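Local coordinates for uncharacterized protein (PDB 6NEY) that probably recognises acetylated lysines, such as those of histones, through the four-helix bromodomain that this piece of the longer chain contains, at residues L22-D27 with E106-E111; E43-R48 with Y89-T94; E66-D71 with R78-L83. One frame throughout, in Å; residues are numbered along the deposited sequence.

Contact 1. Residues L22-D27 with E106-E111; sequences LDRPQD and EAFAKE
R24 lays its guanidinium flat against the ring of F108, the two groups stacked with centres 4.5 Å apart and planes turned by only 14°. The overlap is offset: R24 CZ stands 31° from the ring normal, so this cation-pi contact is off-centre and the guanidinium reaches back over CG and CB of F108, with R24 NH2 3.7 Å from F108 CB. The methylene before it is better placed. R24 CD sits over the ring face as a CH-pi donor, 3.7 Å from the F108 centroid, because the chain bends at chi3 (-65°) and runs across the face in the direction opposite to the phenylalanine side chain.

The guanidinium is paired within 22-27 with D27, which probably offsets much of its charge. R24 NE points in its own plane at D27 OD2 (2.9 Å, nearly straight), arriving on the syn side of the carboxylate but tilted out of its plane; a weaker bond joins R24 NH1 to D27 OD1. With Q26 CD over the other face, the guanidinium is sandwiched, and the salt bridge to the buried D27 should fix its rotation.

In bromodomain terms, the loop that leaves helix 12-21, the ZA loop, is here pinned to the long C-terminal helix 97-124.

Apolar packing makes up the rest. L22 meets F108 at its ring edge, L22 CA lying near the ring plane, while L22 CD2 approaches F108 CE2 to 3.9 Å. L22 CD1 also rests on A109 CB at 4.3 Å.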
loop_
_atom_site.group_PDB
_atom_site.type_symbol
_atom_site.label_atom_id
_atom_site.label_comp_id
_atom_site.label_asym_id
_atom_site.label_seq_id
_atom_site.Cartn_x
_atom_site.Cartn_y
_atom_site.Cartn_z
ATOM N N LEU A 22 5.433 -3.490 -4.358
ATOM C CA LEU A 22 4.646 -2.336 -4.871
ATOM C C LEU A 22 5.558 -1.134 -5.126
ATOM O O LEU A 22 5.094 -0.183 -5.775
ATOM C CB LEU A 22 3.511 -1.976 -3.915
ATOM C CG LEU A 22 2.593 -3.131 -3.526
ATOM C CD1 LEU A 22 1.451 -2.658 -2.657
ATOM C CD2 LEU A 22 2.059 -3.877 -4.746
ATOM N N ASP A 23 6.812 -1.160 -4.664
ATOM C CA ASP A 23 7.769 -0.049 -4.895
ATOM C C ASP A 23 8.467 -0.304 -6.239
ATOM O O ASP A 23 9.446 -1.067 -6.272
ATOM C CB ASP A 23 8.730 0.093 -3.718
ATOM C CG ASP A 23 9.661 1.293 -3.775
ATOM O OD1 ASP A 23 9.349 2.281 -4.473
ATOM O OD2 ASP A 23 10.701 1.231 -3.098
ATOM N N ARG A 24 7.942 0.285 -7.308
ATOM C CA ARG A 24 8.445 0.110 -8.689
ATOM C C ARG A 24 9.375 1.268 -9.035
ATOM O O ARG A 24 9.046 2.449 -8.852
ATOM C CB ARG A 24 7.288 0.100 -9.693
ATOM C CG ARG A 24 6.217 -0.936 -9.388
ATOM C CD ARG A 24 5.266 -1.043 -10.558
ATOM N NE ARG A 24 4.509 0.196 -10.778
ATOM C CZ ARG A 24 3.626 0.377 -11.748
ATOM N NH1 ARG A 24 3.020 1.546 -11.882
ATOM N NH2 ARG A 24 3.371 -0.608 -12.595
ATOM N N PRO A 25 10.560 0.958 -9.593
ATOM C CA PRO A 25 11.467 1.993 -10.091
ATOM C C PRO A 25 10.786 3.004 -11.031
ATOM O O PRO A 25 11.098 4.173 -10.948
ATOM C CB PRO A 25 12.516 1.191 -10.883
ATOM C CG PRO A 25 12.482 -0.190 -10.300
ATOM C CD PRO A 25 11.083 -0.403 -9.788
ATOM N N GLN A 26 9.859 2.546 -11.877
ATOM C CA GLN A 26 9.161 3.408 -12.873
ATOM C C GLN A 26 8.336 4.493 -12.163
ATOM O O GLN A 26 8.019 5.523 -12.802
ATOM C CB GLN A 26 8.298 2.565 -13.818
ATOM C CG GLN A 26 7.130 1.888 -13.134
ATOM C CD GLN A 26 6.185 1.299 -14.142
ATOM O OE1 GLN A 26 5.342 2.008 -14.702
ATOM N NE2 GLN A 26 6.337 0.005 -14.354
ATOM N N ASP A 27 7.996 4.292 -10.884
ATOM C CA ASP A 27 7.129 5.223 -10.109
ATOM C C ASP A 27 7.973 6.287 -9.388
ATOM O O ASP A 27 7.370 7.137 -8.674
ATOM C CB ASP A 27 6.223 4.442 -9.157
ATOM C CG ASP A 27 5.221 3.520 -9.830
ATOM O OD1 ASP A 27 4.905 3.738 -11.034
ATOM O OD2 ASP A 27 4.793 2.561 -9.156
ATOM N N GLU A 106 -2.025 2.644 -8.551
ATOM C CA GLU A 106 -3.236 2.140 -7.846
ATOM C C GLU A 106 -3.714 0.860 -8.554
ATOM O O GLU A 106 -4.002 -0.150 -7.847
ATOM C CB GLU A 106 -4.301 3.237 -7.748
ATOM C CG GLU A 106 -5.475 2.895 -6.842
ATOM C CD GLU A 106 -6.588 3.938 -6.948
ATOM O OE1 GLU A 106 -6.811 4.464 -8.065
ATOM O OE2 GLU A 106 -7.213 4.248 -5.933
ATOM N N ALA A 107 -3.725 0.869 -9.889
ATOM C CA ALA A 107 -4.196 -0.261 -10.722
ATOM C C ALA A 107 -3.267 -1.482 -10.541
ATOM O O ALA A 107 -3.740 -2.630 -10.353
ATOM C CB ALA A 107 -4.283 0.184 -12.157
ATOM N N PHE A 108 -1.962 -1.237 -10.577
ATOM C CA PHE A 108 -0.905 -2.253 -10.337
ATOM C C PHE A 108 -1.059 -2.877 -8.946
ATOM O O PHE A 108 -1.054 -4.091 -8.822
ATOM C CB PHE A 108 0.478 -1.631 -10.507
ATOM C CG PHE A 108 1.579 -2.533 -10.015
ATOM C CD1 PHE A 108 1.922 -3.660 -10.738
ATOM C CD2 PHE A 108 2.238 -2.280 -8.825
ATOM C CE1 PHE A 108 2.924 -4.511 -10.303
ATOM C CE2 PHE A 108 3.246 -3.133 -8.392
ATOM C CZ PHE A 108 3.583 -4.238 -9.130
ATOM N N ALA A 109 -1.261 -2.061 -7.916
ATOM C CA ALA A 109 -1.362 -2.507 -6.512
ATOM C C ALA A 109 -2.609 -3.397 -6.377
ATOM O O ALA A 109 -2.510 -4.489 -5.804
ATOM C CB ALA A 109 -1.407 -1.304 -5.609
ATOM N N LYS A 110 -3.742 -2.969 -6.923
ATOM C CA LYS A 110 -4.987 -3.789 -6.935
ATOM C C LYS A 110 -4.709 -5.162 -7.559
ATOM O O LYS A 110 -5.175 -6.170 -6.991
ATOM C CB LYS A 110 -6.118 -3.137 -7.720
ATOM C CG LYS A 110 -7.421 -3.934 -7.748
ATOM C CD LYS A 110 -8.569 -3.144 -8.337
ATOM C CE LYS A 110 -9.665 -3.965 -8.999
ATOM N NZ LYS A 110 -9.783 -5.337 -8.457
ATOM N N GLU A 111 -4.029 -5.218 -8.694
ATOM C CA GLU A 111 -3.751 -6.499 -9.397
ATOM C C GLU A 111 -2.880 -7.392 -8.512
ATOM O O GLU A 111 -3.175 -8.602 -8.412
ATOM C CB GLU A 111 -3.055 -6.265 -10.728
ATOM C CG GLU A 111 -3.006 -7.520 -11.582
#

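Contact 2. Residues E43-R48 with Y89-T94; sequences EQEYTR and YRFNGT
F91 projects from the last turn of helix 75-92 toward E45 and Y46, its CG anti to the backbone N (chi1 -162°), which carries the ring across to helix 43-49. At its base, F91 CB lies 3.9 Å from Y46 CE1. The next atom, F91 CG, comes under the tyrosine edge, 3.6 Å from Y46 CD1, and F91 CD1 is nearer still at 3.5 Å from the same Y46 CD1. On the other branch, F91 CD2 is also within van der Waals range of Y46 CD1, as expected when that atom hangs over the centre of the ring. The pair is therefore a T-shaped, edge-to-face stack: centroids 4.9 Å apart, planes at 80°, with tyrosine supplying the edge and phenylalanine the face.

Helix 43-49 belongs to the long ZA loop of the bromodomain, and F91 precedes N92 and the short turn into helix 97-124, the BC loop; these two loops generally frame the acetyl-lysine pocket of the family.

Farther out, F91 CE1 meets backbone as well as ring, 3.8 Å from Y46 CA. Its tip, F91 CZ, reaches the carboxylate of E45, with E45 OE1 at 3.8 Å; the extended glutamate crosses the phenylalanine at about a right angle, its carboxylate plane 60° from the ring. L42 also touches F91, and R53 packs on the tyrosine.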
loop_
_atom_site.group_PDB
_atom_site.type_symbol
_atom_site.label_atom_id
_atom_site.label_comp_id
_atom_site.label_asym_id
_atom_site.label_seq_id
_atom_site.Cartn_x
_atom_site.Cartn_y
_atom_site.Cartn_z
ATOM N N GLU A 43 5.903 20.269 6.208
ATOM C CA GLU A 43 5.226 19.729 7.428
ATOM C C GLU A 43 3.819 20.320 7.594
ATOM O O GLU A 43 2.874 19.520 7.712
ATOM C CB GLU A 43 6.069 19.979 8.683
ATOM C CG GLU A 43 5.731 19.066 9.853
ATOM C CD GLU A 43 6.972 18.462 10.496
ATOM O OE1 GLU A 43 7.627 17.629 9.840
ATOM O OE2 GLU A 43 7.308 18.862 11.630
ATOM N N GLN A 44 3.673 21.652 7.634
ATOM C CA GLN A 44 2.381 22.333 7.941
ATOM C C GLN A 44 1.392 22.154 6.779
ATOM O O GLN A 44 0.283 21.611 7.011
ATOM C CB GLN A 44 2.588 23.828 8.200
ATOM C CG GLN A 44 1.315 24.560 8.606
ATOM N N GLU A 45 1.770 22.612 5.586
ATOM C CA GLU A 45 0.913 22.587 4.373
ATOM C C GLU A 45 0.497 21.141 4.084
ATOM O O GLU A 45 -0.711 20.906 3.816
ATOM C CB GLU A 45 1.654 23.152 3.163
ATOM C CG GLU A 45 0.737 23.463 1.991
ATOM C CD GLU A 45 1.431 23.610 0.645
ATOM O OE1 GLU A 45 2.671 23.503 0.596
ATOM O OE2 GLU A 45 0.723 23.833 -0.357
ATOM N N TYR A 46 1.459 20.216 4.142
ATOM C CA TYR A 46 1.231 18.781 3.835
ATOM C C TYR A 46 0.258 18.178 4.854
ATOM O O TYR A 46 -0.656 17.443 4.414
ATOM C CB TYR A 46 2.521 17.961 3.784
ATOM C CG TYR A 46 2.270 16.622 3.143
ATOM C CD1 TYR A 46 1.849 16.551 1.826
ATOM C CD2 TYR A 46 2.355 15.440 3.861
ATOM C CE1 TYR A 46 1.571 15.340 1.216
ATOM C CE2 TYR A 46 2.083 14.218 3.264
ATOM C CZ TYR A 46 1.679 14.169 1.941
ATOM O OH TYR A 46 1.401 12.975 1.344
ATOM N N THR A 47 0.425 18.476 6.149
ATOM C CA THR A 47 -0.385 17.857 7.239
ATOM C C THR A 47 -1.751 18.549 7.289
ATOM O O THR A 47 -2.714 17.907 7.750
ATOM C CB THR A 47 0.356 17.839 8.585
ATOM O OG1 THR A 47 0.622 19.186 8.971
ATOM C CG2 THR A 47 1.644 17.042 8.535
ATOM N N ARG A 48 -1.830 19.789 6.791
ATOM C CA ARG A 48 -3.094 20.543 6.573
ATOM C C ARG A 48 -3.936 19.833 5.501
ATOM O O ARG A 48 -5.050 19.385 5.829
ATOM C CB ARG A 48 -2.775 21.982 6.160
ATOM N N TYR A 89 -2.929 12.891 -5.122
ATOM C CA TYR A 89 -3.890 13.668 -5.947
ATOM C C TYR A 89 -4.235 14.979 -5.241
ATOM O O TYR A 89 -4.247 16.034 -5.901
ATOM C CB TYR A 89 -5.186 12.906 -6.202
ATOM C CG TYR A 89 -5.058 11.687 -7.080
ATOM C CD1 TYR A 89 -4.210 11.653 -8.177
ATOM C CD2 TYR A 89 -5.863 10.587 -6.841
ATOM C CE1 TYR A 89 -4.122 10.524 -8.982
ATOM C CE2 TYR A 89 -5.787 9.458 -7.632
ATOM C CZ TYR A 89 -4.913 9.420 -8.695
ATOM O OH TYR A 89 -4.860 8.291 -9.454
ATOM N N ARG A 90 -4.484 14.913 -3.939
ATOM C CA ARG A 90 -4.948 16.096 -3.164
ATOM C C ARG A 90 -3.795 17.108 -3.080
ATOM O O ARG A 90 -4.079 18.320 -3.193
ATOM C CB ARG A 90 -5.504 15.648 -1.808
ATOM C CG ARG A 90 -6.961 15.207 -1.872
ATOM N N PHE A 91 -2.548 16.640 -2.966
ATOM C CA PHE A 91 -1.365 17.515 -2.760
ATOM C C PHE A 91 -0.756 17.970 -4.093
ATOM O O PHE A 91 -0.455 19.171 -4.189
ATOM C CB PHE A 91 -0.327 16.866 -1.844
ATOM C CG PHE A 91 0.641 17.884 -1.293
ATOM C CD1 PHE A 91 0.239 18.775 -0.308
ATOM C CD2 PHE A 91 1.913 18.019 -1.825
ATOM C CE1 PHE A 91 1.119 19.728 0.185
ATOM C CE2 PHE A 91 2.790 18.975 -1.333
ATOM C CZ PHE A 91 2.391 19.826 -0.327
ATOM N N ASN A 92 -0.583 17.072 -5.074
ATOM C CA ASN A 92 0.124 17.343 -6.361
ATOM C C ASN A 92 -0.879 17.615 -7.488
ATOM O O ASN A 92 -0.428 18.043 -8.575
ATOM C CB ASN A 92 1.007 16.176 -6.801
ATOM C CG ASN A 92 2.054 15.813 -5.775
ATOM O OD1 ASN A 92 2.270 14.633 -5.483
ATOM N ND2 ASN A 92 2.705 16.820 -5.227
ATOM N N GLY A 93 -2.167 17.363 -7.240
ATOM C CA GLY A 93 -3.269 17.582 -8.196
ATOM C C GLY A 93 -3.609 16.304 -8.943
ATOM O O GLY A 93 -2.818 15.328 -8.881
ATOM N N THR A 94 -4.723 16.319 -9.670
ATOM C CA THR A 94 -5.240 15.152 -10.435
ATOM C C THR A 94 -4.712 15.142 -11.876
ATOM O O THR A 94 -5.096 14.243 -12.630
ATOM C CB THR A 94 -6.773 15.179 -10.406
ATOM O OG1 THR A 94 -7.133 16.489 -10.847
ATOM C CG2 THR A 94 -7.347 14.916 -9.035
#

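Contact 3. Residues E66-D71 with R78-L83; sequences EAYSYD and REDIKL
Y68 and D80 meet through one short hydrogen bond, Y68 OH giving its proton to D80 OD2 at 2.7 Å, and almost all of the contact's tightness is in that bond. The acceptor uses its anti lone pair, the one facing away from the other carboxylate oxygen, and lies near the plane of the phenol at the ring edge. Ring and carboxylate are turned 70° from each other. D80 OD2 is gripped twice, since K62 NZ forms a salt bridge to the same atom; the lysine would be expected to favour the charged carboxylate.

Around this pair the approach is loose. The closest CA atoms, those of Y68 and R78, are 9.7 Å apart, so the phenol spans the gap between loop and helix almost alone, and A67 and Y70 beside it are exposed. The CB of R78 points away from the loop, and its guanidinium pairs with D114 of helix 97-124.

E66, with positive phi, is the C-prime residue of the Schellman motif that ends helix 56-64; Y68 then opens a type I turn. The buried tyrosine packs on A59 and A63 of that helix and on L15 of helix 12-21, so its hydroxyl ties the connection between helices 56-64 and 75-92 of the bromodomain bundle to the second of them.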
loop_
_atom_site.group_PDB
_atom_site.type_symbol
_atom_site.label_atom_id
_atom_site.label_comp_id
_atom_site.label_asym_id
_atom_site.label_seq_id
_atom_site.Cartn_x
_atom_site.Cartn_y
_atom_site.Cartn_z
ATOM N N GLU A 66 2.187 -7.431 11.819
ATOM C CA GLU A 66 0.929 -8.241 11.777
ATOM C C GLU A 66 -0.319 -7.366 11.606
ATOM O O GLU A 66 -1.423 -7.915 11.732
ATOM C CB GLU A 66 0.689 -9.052 13.059
ATOM C CG GLU A 66 1.876 -9.829 13.600
ATOM C CD GLU A 66 1.425 -10.942 14.541
ATOM O OE1 GLU A 66 0.746 -10.616 15.541
ATOM O OE2 GLU A 66 1.689 -12.137 14.248
ATOM N N ALA A 67 -0.189 -6.093 11.241
ATOM C CA ALA A 67 -1.338 -5.166 11.100
ATOM C C ALA A 67 -2.365 -5.728 10.102
ATOM O O ALA A 67 -3.584 -5.543 10.309
ATOM C CB ALA A 67 -0.844 -3.809 10.667
ATOM N N TYR A 68 -1.900 -6.418 9.051
ATOM C CA TYR A 68 -2.726 -6.777 7.865
ATOM C C TYR A 68 -3.105 -8.269 7.831
ATOM O O TYR A 68 -3.938 -8.641 6.980
ATOM C CB TYR A 68 -1.961 -6.450 6.573
ATOM C CG TYR A 68 -1.561 -5.013 6.369
ATOM C CD1 TYR A 68 -2.445 -3.954 6.555
ATOM C CD2 TYR A 68 -0.285 -4.715 5.914
ATOM C CE1 TYR A 68 -2.058 -2.639 6.316
ATOM C CE2 TYR A 68 0.112 -3.417 5.659
ATOM C CZ TYR A 68 -0.768 -2.369 5.877
ATOM O OH TYR A 68 -0.319 -1.102 5.616
ATOM N N SER A 69 -2.543 -9.102 8.707
ATOM C CA SER A 69 -2.511 -10.588 8.540
ATOM C C SER A 69 -3.878 -11.233 8.819
ATOM O O SER A 69 -4.022 -12.437 8.510
ATOM C CB SER A 69 -1.457 -11.205 9.401
ATOM O OG SER A 69 -0.162 -10.734 9.061
ATOM N N TYR A 70 -4.821 -10.500 9.423
ATOM C CA TYR A 70 -6.134 -11.024 9.885
ATOM C C TYR A 70 -7.275 -10.609 8.949
ATOM O O TYR A 70 -8.399 -11.074 9.196
ATOM C CB TYR A 70 -6.387 -10.607 11.337
ATOM C CG TYR A 70 -5.352 -11.166 12.275
ATOM C CD1 TYR A 70 -4.149 -10.512 12.473
ATOM C CD2 TYR A 70 -5.534 -12.392 12.896
ATOM C CE1 TYR A 70 -3.164 -11.043 13.288
ATOM C CE2 TYR A 70 -4.563 -12.935 13.720
ATOM C CZ TYR A 70 -3.371 -12.261 13.911
ATOM O OH TYR A 70 -2.410 -12.779 14.725
ATOM N N ASP A 71 -7.023 -9.811 7.906
ATOM C CA ASP A 71 -8.068 -9.377 6.935
ATOM C C ASP A 71 -8.028 -10.279 5.704
ATOM O O ASP A 71 -7.093 -10.135 4.924
ATOM C CB ASP A 71 -7.874 -7.943 6.432
ATOM C CG ASP A 71 -7.993 -6.856 7.483
ATOM O OD1 ASP A 71 -8.594 -7.126 8.557
ATOM O OD2 ASP A 71 -7.500 -5.737 7.203
ATOM N N ARG A 78 -5.334 -2.356 1.431
ATOM C CA ARG A 78 -5.994 -1.673 0.275
ATOM C C ARG A 78 -6.353 -0.220 0.650
ATOM O O ARG A 78 -6.160 0.666 -0.207
ATOM C CB ARG A 78 -7.237 -2.428 -0.212
ATOM C CG ARG A 78 -6.969 -3.804 -0.811
ATOM C CD ARG A 78 -8.306 -4.448 -1.156
ATOM N NE ARG A 78 -8.270 -5.860 -1.536
ATOM C CZ ARG A 78 -7.986 -6.348 -2.739
ATOM N NH1 ARG A 78 -7.629 -5.558 -3.742
ATOM N NH2 ARG A 78 -8.010 -7.653 -2.922
ATOM N N GLU A 79 -6.881 0.018 1.856
ATOM C CA GLU A 79 -7.182 1.378 2.410
ATOM C C GLU A 79 -5.905 2.226 2.527
ATOM O O GLU A 79 -5.944 3.426 2.181
ATOM C CB GLU A 79 -7.842 1.281 3.786
ATOM N N ASP A 80 -4.796 1.644 2.979
ATOM C CA ASP A 80 -3.513 2.380 3.094
ATOM C C ASP A 80 -3.014 2.750 1.686
ATOM O O ASP A 80 -2.551 3.889 1.525
ATOM C CB ASP A 80 -2.483 1.619 3.926
ATOM C CG ASP A 80 -2.673 1.713 5.421
ATOM O OD1 ASP A 80 -3.497 2.556 5.870
ATOM O OD2 ASP A 80 -2.003 0.933 6.133
ATOM N N ILE A 81 -3.132 1.857 0.690
ATOM C CA ILE A 81 -2.762 2.185 -0.720
ATOM C C ILE A 81 -3.676 3.316 -1.214
ATOM O O ILE A 81 -3.167 4.263 -1.815
ATOM C CB ILE A 81 -2.820 0.971 -1.668
ATOM C CG1 ILE A 81 -1.893 -0.169 -1.222
ATOM C CG2 ILE A 81 -2.535 1.405 -3.098
ATOM C CD1 ILE A 81 -0.453 0.236 -1.060
ATOM N N LYS A 82 -4.983 3.208 -0.998
ATOM C CA LYS A 82 -5.938 4.253 -1.426
ATOM C C LYS A 82 -5.527 5.613 -0.844
ATOM O O LYS A 82 -5.685 6.651 -1.550
ATOM C CB LYS A 82 -7.356 3.960 -0.946
ATOM C CG LYS A 82 -8.394 4.900 -1.537
ATOM N N LEU A 83 -5.121 5.628 0.418
ATOM C CA LEU A 83 -4.788 6.883 1.135
ATOM C C LEU A 83 -3.532 7.498 0.501
ATOM O O LEU A 83 -3.559 8.697 0.252
ATOM C CB LEU A 83 -4.594 6.587 2.624
ATOM C CG LEU A 83 -4.194 7.783 3.488
ATOM C CD1 LEU A 83 -5.326 8.800 3.584
ATOM C CD2 LEU A 83 -3.759 7.321 4.861
#

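From the N terminus, the chain leaves helix 12-21 and enters 22-27, which opens the widest loop; it is closed only when helix 97-124 arrives at 106-111 in contact 1. Within that span, helix 43-49 starts the loop that contact 2 closes at the end of helix 75-92. Inside this again, contact 3 closes the short span from the connection after helix 56-64 to the first turns of helix 75-92. The three therefore nest without crossing. Contacts 1 and 3 touch, L22 CD1 lying 3.8 Å from I81 CD1, whereas contact 2 touches neither, its nearest atoms about 5 Å from those of contact 1. Contacts 2 and 3 share helix 75-92, which links the bundle's middle to its loop end.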